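PDB 6HHN: L-rhamnose mutarotase from Formosa agariphila, which catalyses the conversion of alpha-L-rhamnose to its beta anomer, a step in the breakdown of the algal polysaccharide ulvan. Local coordinates for residues A[23-26]-A[27-30]; A[85-88]-A[89-93]; A[34-38]-A[39-43]; A[95-98]-A[99-103]. All coordinates share one frame; numbering follows the deposited sequence.

Interaction 1: A[23-26]-A[27-30]; sequences KGQK and QAYK
Q25 and Y29 meet in a local contact at the start of helix 26-34, just after the loop that leaves strand 13-20. Q25 is the N-cap residue. Its carbonyl O accepts the first i to i+4 bond of the helix, from Y29 N at 3.0 Å. The next residue along repeats it, with K30 N to K26 O at 2.9 Å. Both bonds are close to straight.

Two N-H groups of the first turn are met by water. One water bridges G24 O and Q27 N. Another accepts from A28 N at 3.1 Å, donates to G24 O and makes a weak bond to Q25 OE1. The Q25 chain is bent at chi2 (-58°), which folds the amide back so that OE1 lies 3.8 Å from A28 CB. G24 has positive phi, which favours a glycine before the cap.

The side chains of K26 and Y29 serve other partners. K26 reaches out fully extended to a salt bridge with E109 of the second subunit. Y29 turns CG anti to its own N (chi1 -175°). Its CB touches Q25 O, and the ring leads away to stack on H33. Y29 probably binds substrate and H33 probably acts as proton donor, as in related enzymes. This is a helix N-cap, with water meeting N-H groups of the first turn, that sets a probable substrate-site tyrosine one turn in.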
# COMPACT_ATOMS: atom_id res chain seq x y z
N LYS A 23 -2.99 -19.05 -4.87
CA LYS A 23 -3.75 -19.43 -3.68
C LYS A 23 -2.92 -20.33 -2.78
O LYS A 23 -2.28 -21.28 -3.24
CB LYS A 23 -5.02 -20.18 -4.10
CG LYS A 23 -5.90 -19.41 -5.07
CD LYS A 23 -7.32 -19.97 -5.10
CE LYS A 23 -8.35 -18.86 -5.27
NZ LYS A 23 -9.75 -19.37 -5.27
N GLY A 24 -2.93 -20.03 -1.48
CA GLY A 24 -2.33 -20.89 -0.47
C GLY A 24 -0.84 -20.76 -0.29
O GLY A 24 -0.26 -21.56 0.45
N GLN A 25 -0.20 -19.77 -0.91
CA GLN A 25 1.25 -19.69 -0.92
C GLN A 25 1.80 -18.58 -0.04
O GLN A 25 2.96 -18.20 -0.18
CB GLN A 25 1.76 -19.53 -2.36
CG GLN A 25 1.38 -20.67 -3.26
CD GLN A 25 1.89 -22.00 -2.74
OE1 GLN A 25 3.01 -22.10 -2.25
NE2 GLN A 25 1.05 -23.01 -2.83
N LYS A 26 1.00 -18.06 0.90
CA LYS A 26 1.50 -17.02 1.79
C LYS A 26 2.75 -17.49 2.52
O LYS A 26 3.72 -16.74 2.63
CB LYS A 26 0.41 -16.61 2.79
CG LYS A 26 0.89 -15.56 3.81
CD LYS A 26 -0.19 -15.24 4.83
CE LYS A 26 0.36 -14.43 5.98
NZ LYS A 26 -0.63 -14.37 7.11
N GLN A 27 2.74 -18.72 3.04
CA GLN A 27 3.86 -19.17 3.86
C GLN A 27 5.14 -19.21 3.03
O GLN A 27 6.20 -18.74 3.47
CB GLN A 27 3.57 -20.55 4.45
CG GLN A 27 4.41 -20.87 5.67
CD GLN A 27 4.19 -19.87 6.80
OE1 GLN A 27 3.07 -19.42 7.05
NE2 GLN A 27 5.27 -19.51 7.49
N ALA A 28 5.07 -19.79 1.83
CA ALA A 28 6.24 -19.88 0.97
C ALA A 28 6.74 -18.49 0.60
O ALA A 28 7.96 -18.23 0.61
CB ALA A 28 5.89 -20.67 -0.29
N TYR A 29 5.82 -17.58 0.28
CA TYR A 29 6.19 -16.22 -0.08
C TYR A 29 6.94 -15.55 1.07
O TYR A 29 8.00 -14.95 0.88
CB TYR A 29 4.92 -15.44 -0.45
CG TYR A 29 5.22 -14.05 -0.97
CD1 TYR A 29 5.49 -13.83 -2.30
CD2 TYR A 29 5.23 -12.96 -0.11
CE1 TYR A 29 5.80 -12.58 -2.76
CE2 TYR A 29 5.53 -11.71 -0.57
CZ TYR A 29 5.79 -11.52 -1.90
OH TYR A 29 6.08 -10.26 -2.37
N LYS A 30 6.39 -15.66 2.28
CA LYS A 30 7.00 -15.01 3.43
C LYS A 30 8.36 -15.61 3.74
O LYS A 30 9.32 -14.87 4.01
CB LYS A 30 6.07 -15.11 4.63
CG LYS A 30 6.63 -14.45 5.87
CD LYS A 30 5.52 -13.89 6.77
CE LYS A 30 6.08 -13.31 8.06
NZ LYS A 30 7.55 -13.54 8.23
O HOH W 1 2.95 -21.91 1.05
O HOH W 2 0.33 -20.56 3.10

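Interaction 2: A[85-88]-A[89-93]; sequences KKWW and DFMAD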
# COMPACT_ATOMS: atom_id res chain seq x y z
N LYS A 85 16.34 -11.13 -12.63
CA LYS A 85 15.71 -12.17 -13.44
C LYS A 85 15.80 -13.52 -12.76
O LYS A 85 14.85 -14.32 -12.83
CB LYS A 85 16.33 -12.20 -14.83
CG LYS A 85 16.00 -10.97 -15.67
CD LYS A 85 16.53 -11.10 -17.09
CE LYS A 85 17.83 -10.38 -17.29
NZ LYS A 85 18.35 -10.56 -18.67
N LYS A 86 16.93 -13.81 -12.09
CA LYS A 86 17.03 -15.04 -11.33
C LYS A 86 16.04 -15.08 -10.18
O LYS A 86 15.48 -16.14 -9.88
CB LYS A 86 18.46 -15.23 -10.81
CG LYS A 86 19.44 -15.69 -11.86
CD LYS A 86 20.85 -15.56 -11.34
CE LYS A 86 21.87 -16.08 -12.34
NZ LYS A 86 21.78 -17.55 -12.47
N TRP A 87 15.80 -13.93 -9.52
CA TRP A 87 14.80 -13.88 -8.46
C TRP A 87 13.40 -14.15 -9.02
O TRP A 87 12.64 -14.94 -8.45
CB TRP A 87 14.86 -12.52 -7.74
CG TRP A 87 13.86 -12.43 -6.61
CD1 TRP A 87 12.69 -11.73 -6.61
CD2 TRP A 87 13.95 -13.07 -5.34
NE1 TRP A 87 12.04 -11.90 -5.40
CE2 TRP A 87 12.80 -12.71 -4.60
CE3 TRP A 87 14.90 -13.91 -4.74
CZ2 TRP A 87 12.56 -13.18 -3.31
CZ3 TRP A 87 14.68 -14.35 -3.45
CH2 TRP A 87 13.50 -14.00 -2.76
N TRP A 88 13.07 -13.54 -10.14
CA TRP A 88 11.79 -13.83 -10.78
C TRP A 88 11.65 -15.33 -11.07
O TRP A 88 10.60 -15.94 -10.80
CB TRP A 88 11.68 -13.04 -12.07
CG TRP A 88 11.53 -11.57 -11.88
CD1 TRP A 88 11.21 -10.90 -10.73
CD2 TRP A 88 11.69 -10.58 -12.89
NE1 TRP A 88 11.15 -9.55 -10.98
CE2 TRP A 88 11.44 -9.33 -12.30
CE3 TRP A 88 12.01 -10.63 -14.25
CZ2 TRP A 88 11.51 -8.14 -13.02
CZ3 TRP A 88 12.09 -9.45 -14.96
CH2 TRP A 88 11.84 -8.23 -14.35
N ASP A 89 12.69 -15.94 -11.64
CA ASP A 89 12.61 -17.37 -11.93
C ASP A 89 12.38 -18.17 -10.65
O ASP A 89 11.61 -19.14 -10.62
CB ASP A 89 13.92 -17.85 -12.57
CG ASP A 89 14.16 -17.30 -13.98
OD1 ASP A 89 13.24 -16.78 -14.63
OD2 ASP A 89 15.33 -17.42 -14.45
N PHE A 90 13.08 -17.81 -9.57
CA PHE A 90 12.96 -18.52 -8.29
C PHE A 90 11.56 -18.43 -7.71
O PHE A 90 11.09 -19.39 -7.08
CB PHE A 90 14.01 -17.91 -7.36
CG PHE A 90 14.02 -18.43 -5.96
CD1 PHE A 90 14.37 -19.73 -5.67
CD2 PHE A 90 13.75 -17.57 -4.90
CE1 PHE A 90 14.41 -20.19 -4.37
CE2 PHE A 90 13.80 -18.02 -3.60
CZ PHE A 90 14.14 -19.33 -3.33
N MET A 91 10.87 -17.31 -7.93
CA MET A 91 9.57 -17.06 -7.34
C MET A 91 8.40 -17.47 -8.24
O MET A 91 7.24 -17.36 -7.81
CB MET A 91 9.44 -15.56 -7.04
CG MET A 91 10.37 -15.06 -5.93
SD MET A 91 10.05 -15.84 -4.36
CE MET A 91 8.34 -15.37 -4.14
N ALA A 92 8.65 -17.94 -9.46
CA ALA A 92 7.61 -17.98 -10.47
C ALA A 92 6.54 -19.04 -10.21
O ALA A 92 5.45 -18.93 -10.77
CB ALA A 92 8.24 -18.23 -11.84
N ASP A 93 6.83 -20.02 -9.37
CA ASP A 93 5.87 -21.08 -9.09
C ASP A 93 4.76 -20.63 -8.15
O ASP A 93 3.69 -21.27 -8.13
CB ASP A 93 6.57 -22.30 -8.47
CG ASP A 93 7.42 -21.97 -7.22
OD1 ASP A 93 7.93 -20.83 -7.08
OD2 ASP A 93 7.60 -22.87 -6.38
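W87 and M91 form a Met-aromatic contact beside the probable substrate site, on the last turns of helix 82-91. W87 and W88 probably bind substrate, as in related enzymes. M91 lies alongside W87, one turn on. Its CG sits over one face of the indole, 3.8 Å from the centroid of the five-membered ring, in a CH-pi contact. SD comes in obliquely, 4.4 Å from the centroid of the six-membered ring. The M91 chain bends at both chi2 and chi3, and this keeps the sulfur along the indole.

F90 meets the six-membered ring of the same indole obliquely, CD2 3.7 Å from W87 CZ3, and the two ring planes are inclined at 47°. W87 thus carries two side chains of the following turn. An alanine here would probably leave M91 CG and SD without a surface to lie on and let the F90 ring turn more freely.

The backbone beneath is helical, with D89 N to K85 O at 3.0 Å and F90 N to K86 O at 2.9 Å. M91 N bonds W87 O at 3.0 Å and, weakly, W88 O. D89 OD1 takes a hydrogen bond from N101 in the loop before strand 106-114. M91 packs on Y29, R32 and H33 of helix 26-34.

Interaction 3: A[34-38]-A[39-43]; sequences DQLWP and ELKQL
L36 packs on L40 and K41 where the chain leaves the loop after helix 26-34 and enters helix 38-46. W37 is the N-cap, and P38 follows as the first helical residue, a place that suits proline because it needs no N-H bond there. W37 O accepts from K41 N at 3.2 Å in a nearly straight bond and, weakly, from L40 N at 3.0 Å. Q42 N then bonds P38 O at 3.0 Å.

The tight side is apolar. The two methyl branches of L36 go to different partners. CD1 meets L40 CD2, the two side chains crossing at about a right angle. CD2 lies against one modelled form of the K41 chain, which crosses L36 obliquely. Both leucines hold CG anti to the backbone N (chi1 -179° for L36, -177° for L40), which brings their methyls together on the inner side. These leucines also pack on W87 of helix 82-91, whose indole probably lines the substrate site. L36 further touches F112 of the second subunit, so the packed side reaches the dimer interface.

The loose side is exposed and polar. E39 bends back at chi2 (81°) and lies alongside P38, its OE1 resting 3.5 Å from P38 CD. That oxygen also approaches W37 CB, while the W37 indole leads away to W87 and F90. Q42 turns outward, its amide NE2 bonded to D46 further along the helix. On the tight side, by contrast, L36 CD1 and L40 CD2 press together at 3.4 Å, closer than usual for two carbons.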
# COMPACT_ATOMS: atom_id res chain seq x y z
N ASP A 34 11.88 -13.66 3.76
CA ASP A 34 12.73 -13.61 4.95
C ASP A 34 14.17 -13.96 4.58
O ASP A 34 15.11 -13.55 5.28
CB ASP A 34 12.23 -14.61 6.00
CG ASP A 34 10.95 -14.16 6.70
OD1 ASP A 34 10.52 -12.99 6.55
OD2 ASP A 34 10.36 -15.00 7.41
N GLN A 35 14.36 -14.72 3.50
CA GLN A 35 15.68 -15.14 3.02
C GLN A 35 16.05 -14.44 1.71
O GLN A 35 16.82 -14.99 0.90
CB GLN A 35 15.72 -16.65 2.83
CG GLN A 35 15.35 -17.45 4.06
CD GLN A 35 16.23 -17.13 5.25
OE1 GLN A 35 17.45 -17.00 5.12
NE2 GLN A 35 15.61 -16.98 6.42
N LEU A 36 15.52 -13.24 1.49
CA LEU A 36 15.81 -12.50 0.27
C LEU A 36 17.31 -12.38 0.08
O LEU A 36 18.04 -12.08 1.02
CB LEU A 36 15.22 -11.09 0.37
CG LEU A 36 15.41 -10.19 -0.86
CD1 LEU A 36 14.52 -10.66 -1.98
CD2 LEU A 36 15.14 -8.74 -0.54
N TRP A 37 17.77 -12.65 -1.14
CA TRP A 37 19.20 -12.70 -1.38
C TRP A 37 19.84 -11.36 -1.05
O TRP A 37 19.33 -10.32 -1.49
CB TRP A 37 19.49 -13.05 -2.84
CG TRP A 37 18.84 -14.30 -3.31
CD1 TRP A 37 18.46 -15.36 -2.55
CD2 TRP A 37 18.48 -14.60 -4.65
NE1 TRP A 37 17.89 -16.33 -3.35
CE2 TRP A 37 17.90 -15.89 -4.65
CE3 TRP A 37 18.64 -13.93 -5.87
CZ2 TRP A 37 17.42 -16.49 -5.81
CZ3 TRP A 37 18.18 -14.54 -7.02
CH2 TRP A 37 17.58 -15.81 -6.98
N PRO A 38 20.96 -11.34 -0.35
CA PRO A 38 21.65 -10.06 -0.11
C PRO A 38 22.05 -9.34 -1.38
O PRO A 38 22.09 -8.09 -1.39
CB PRO A 38 22.85 -10.45 0.75
CG PRO A 38 23.04 -11.87 0.59
CD PRO A 38 21.69 -12.48 0.23
N GLU A 39 22.32 -10.08 -2.45
CA GLU A 39 22.63 -9.45 -3.73
C GLU A 39 21.48 -8.58 -4.20
O GLU A 39 21.69 -7.48 -4.73
CB GLU A 39 22.91 -10.51 -4.79
CG GLU A 39 24.19 -11.32 -4.61
CD GLU A 39 24.09 -12.47 -3.64
OE1 GLU A 39 23.01 -12.69 -3.05
OE2 GLU A 39 25.11 -13.19 -3.47
N LEU A 40 20.24 -9.07 -4.05
CA LEU A 40 19.08 -8.33 -4.50
C LEU A 40 18.82 -7.12 -3.61
O LEU A 40 18.49 -6.04 -4.11
CB LEU A 40 17.87 -9.28 -4.55
CG LEU A 40 16.56 -8.69 -5.07
CD1 LEU A 40 16.77 -8.06 -6.44
CD2 LEU A 40 15.51 -9.78 -5.13
N LYS A 41 18.99 -7.27 -2.30
CA LYS A 41 18.82 -6.12 -1.41
C LYS A 41 19.79 -5.01 -1.80
O LYS A 41 19.41 -3.84 -1.93
CB LYS A 41 19.02 -6.53 0.04
CG LYS A 41 17.94 -7.46 0.60
CD LYS A 41 18.17 -7.71 2.09
CE LYS A 41 17.44 -8.95 2.57
NZ LYS A 41 17.62 -9.16 4.04
N GLN A 42 21.06 -5.37 -2.01
CA GLN A 42 22.04 -4.36 -2.38
C GLN A 42 21.73 -3.73 -3.73
O GLN A 42 21.87 -2.52 -3.90
CB GLN A 42 23.46 -4.93 -2.37
CG GLN A 42 24.51 -3.87 -2.51
CD GLN A 42 24.42 -2.85 -1.39
OE1 GLN A 42 24.44 -3.20 -0.21
NE2 GLN A 42 24.30 -1.58 -1.76
N LEU A 43 21.31 -4.54 -4.72
CA LEU A 43 20.97 -3.94 -6.01
C LEU A 43 19.82 -2.95 -5.88
O LEU A 43 19.82 -1.89 -6.51
CB LEU A 43 20.55 -5.01 -7.01
CG LEU A 43 21.69 -5.76 -7.70
CD1 LEU A 43 21.15 -6.99 -8.41
CD2 LEU A 43 22.38 -4.81 -8.67

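Interaction 4: A[95-98]-A[99-103]; sequences MQVN and PDNSP
N98 and S102 are paired twice across a type I beta turn that runs from N98 to N101. N98 N donates to S102 O at 2.9 Å, almost straight. N98 ND2 donates to S102 OG at 3.0 Å, the hydroxyl lying in the amide plane. The turn is closed by N101 N to N98 O at 2.8 Å, the donor standing above the carbonyl plane.

D100 sets the serine in place. Its OD1 accepts from S102 OG at 2.7 Å, on the syn side, and from S102 N at 2.9 Å, from above the carboxylate plane. The second bond makes an Asx turn. A chi1 of 63° puts S102 OG where it can serve D100 and N98 at once. An alanine in its place would probably leave N98 ND2 without its hydroxyl partner and D100 OD1 with one bond fewer.

Further out, V97 and P103 form a single beta bridge, and M95 CE touches P103 CB. P103 and S102 pack on W88 of helix 82-91. One water bridges N98 O and N101 OD1, while N101 ND2 bonds D89 of that helix. The S102 hydroxyl donates to D100 OD1 and accepts from N98 ND2, linking carboxylate and amide.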
# COMPACT_ATOMS: atom_id res chain seq x y z
N MET A 95 3.84 -17.10 -7.66
CA MET A 95 3.32 -15.79 -8.04
C MET A 95 2.61 -15.89 -9.38
O MET A 95 2.91 -16.76 -10.20
CB MET A 95 4.47 -14.77 -8.21
CG MET A 95 5.35 -14.55 -7.00
SD MET A 95 4.55 -13.50 -5.79
CE MET A 95 4.55 -11.91 -6.65
N GLN A 96 1.66 -14.98 -9.61
CA GLN A 96 1.10 -14.77 -10.94
C GLN A 96 2.12 -14.01 -11.77
O GLN A 96 2.48 -12.87 -11.44
CB GLN A 96 -0.21 -14.02 -10.84
CG GLN A 96 -0.98 -14.03 -12.12
CD GLN A 96 -2.33 -13.35 -11.98
OE1 GLN A 96 -3.29 -13.93 -11.47
NE2 GLN A 96 -2.40 -12.11 -12.38
N VAL A 97 2.62 -14.64 -12.82
CA VAL A 97 3.74 -14.10 -13.56
C VAL A 97 3.48 -14.09 -15.06
O VAL A 97 2.63 -14.82 -15.57
CB VAL A 97 5.06 -14.86 -13.30
CG1 VAL A 97 5.42 -14.83 -11.84
CG2 VAL A 97 4.97 -16.30 -13.80
N ASN A 98 4.25 -13.26 -15.74
CA ASN A 98 4.33 -13.20 -17.18
C ASN A 98 5.19 -14.33 -17.73
O ASN A 98 5.86 -15.04 -16.98
CB ASN A 98 4.95 -11.87 -17.56
CG ASN A 98 4.08 -10.71 -17.19
OD1 ASN A 98 2.92 -10.67 -17.58
ND2 ASN A 98 4.61 -9.79 -16.40
N PRO A 99 5.16 -14.52 -19.05
CA PRO A 99 6.04 -15.53 -19.66
C PRO A 99 7.51 -15.43 -19.30
O PRO A 99 8.18 -16.47 -19.21
CB PRO A 99 5.78 -15.33 -21.17
CG PRO A 99 4.31 -14.89 -21.21
CD PRO A 99 4.21 -13.94 -20.01
N ASP A 100 8.03 -14.23 -19.06
CA ASP A 100 9.43 -14.05 -18.67
C ASP A 100 9.65 -14.19 -17.18
O ASP A 100 10.78 -13.98 -16.70
CB ASP A 100 9.99 -12.71 -19.19
CG ASP A 100 9.38 -11.49 -18.51
OD1 ASP A 100 8.54 -11.63 -17.60
OD2 ASP A 100 9.77 -10.37 -18.92
N ASN A 101 8.62 -14.60 -16.44
CA ASN A 101 8.61 -14.84 -15.00
C ASN A 101 8.54 -13.57 -14.17
O ASN A 101 8.45 -13.68 -12.95
CB ASN A 101 9.74 -15.77 -14.54
CG ASN A 101 9.55 -17.20 -15.03
OD1 ASN A 101 8.42 -17.65 -15.28
ND2 ASN A 101 10.64 -17.92 -15.15
N SER A 102 8.51 -12.39 -14.77
CA SER A 102 8.30 -11.19 -13.97
C SER A 102 6.87 -11.19 -13.43
O SER A 102 5.94 -11.62 -14.12
CB SER A 102 8.53 -9.93 -14.81
OG SER A 102 7.61 -9.83 -15.88
N PRO A 103 6.66 -10.75 -12.19
CA PRO A 103 5.31 -10.75 -11.64
C PRO A 103 4.42 -9.78 -12.38
O PRO A 103 4.84 -8.69 -12.79
CB PRO A 103 5.50 -10.31 -10.19
CG PRO A 103 6.84 -9.73 -10.11
CD PRO A 103 7.68 -10.34 -11.20
O HOH W 3 5.90 -18.11 -16.79
O HOH W 4 4.84 -6.96 -15.05

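How the interactions relate
Along the chain the order is interaction 1, interaction 3, interaction 2, interaction 4. The first two cap successive helices, 26-34 and 38-46, with centres 19 Å apart, and both touch the second subunit. Helix 82-91, which carries interaction 2, joins the set. Its M91 CE packs on Y29 CD1 of interaction 1, and its W87 on L36, W37 and L40 of interaction 3. Interaction 4, in the loop before strand 106-114, lies only 8 Å from interaction 2 between centres. It also reaches interaction 1 through M95 and Y29, but does not touch interaction 3. In this dimeric alpha-beta barrel family, helices 26-34 and 82-91 carry probable substrate residues, while helix 38-46 and that loop pack against W87 and W88 respectively.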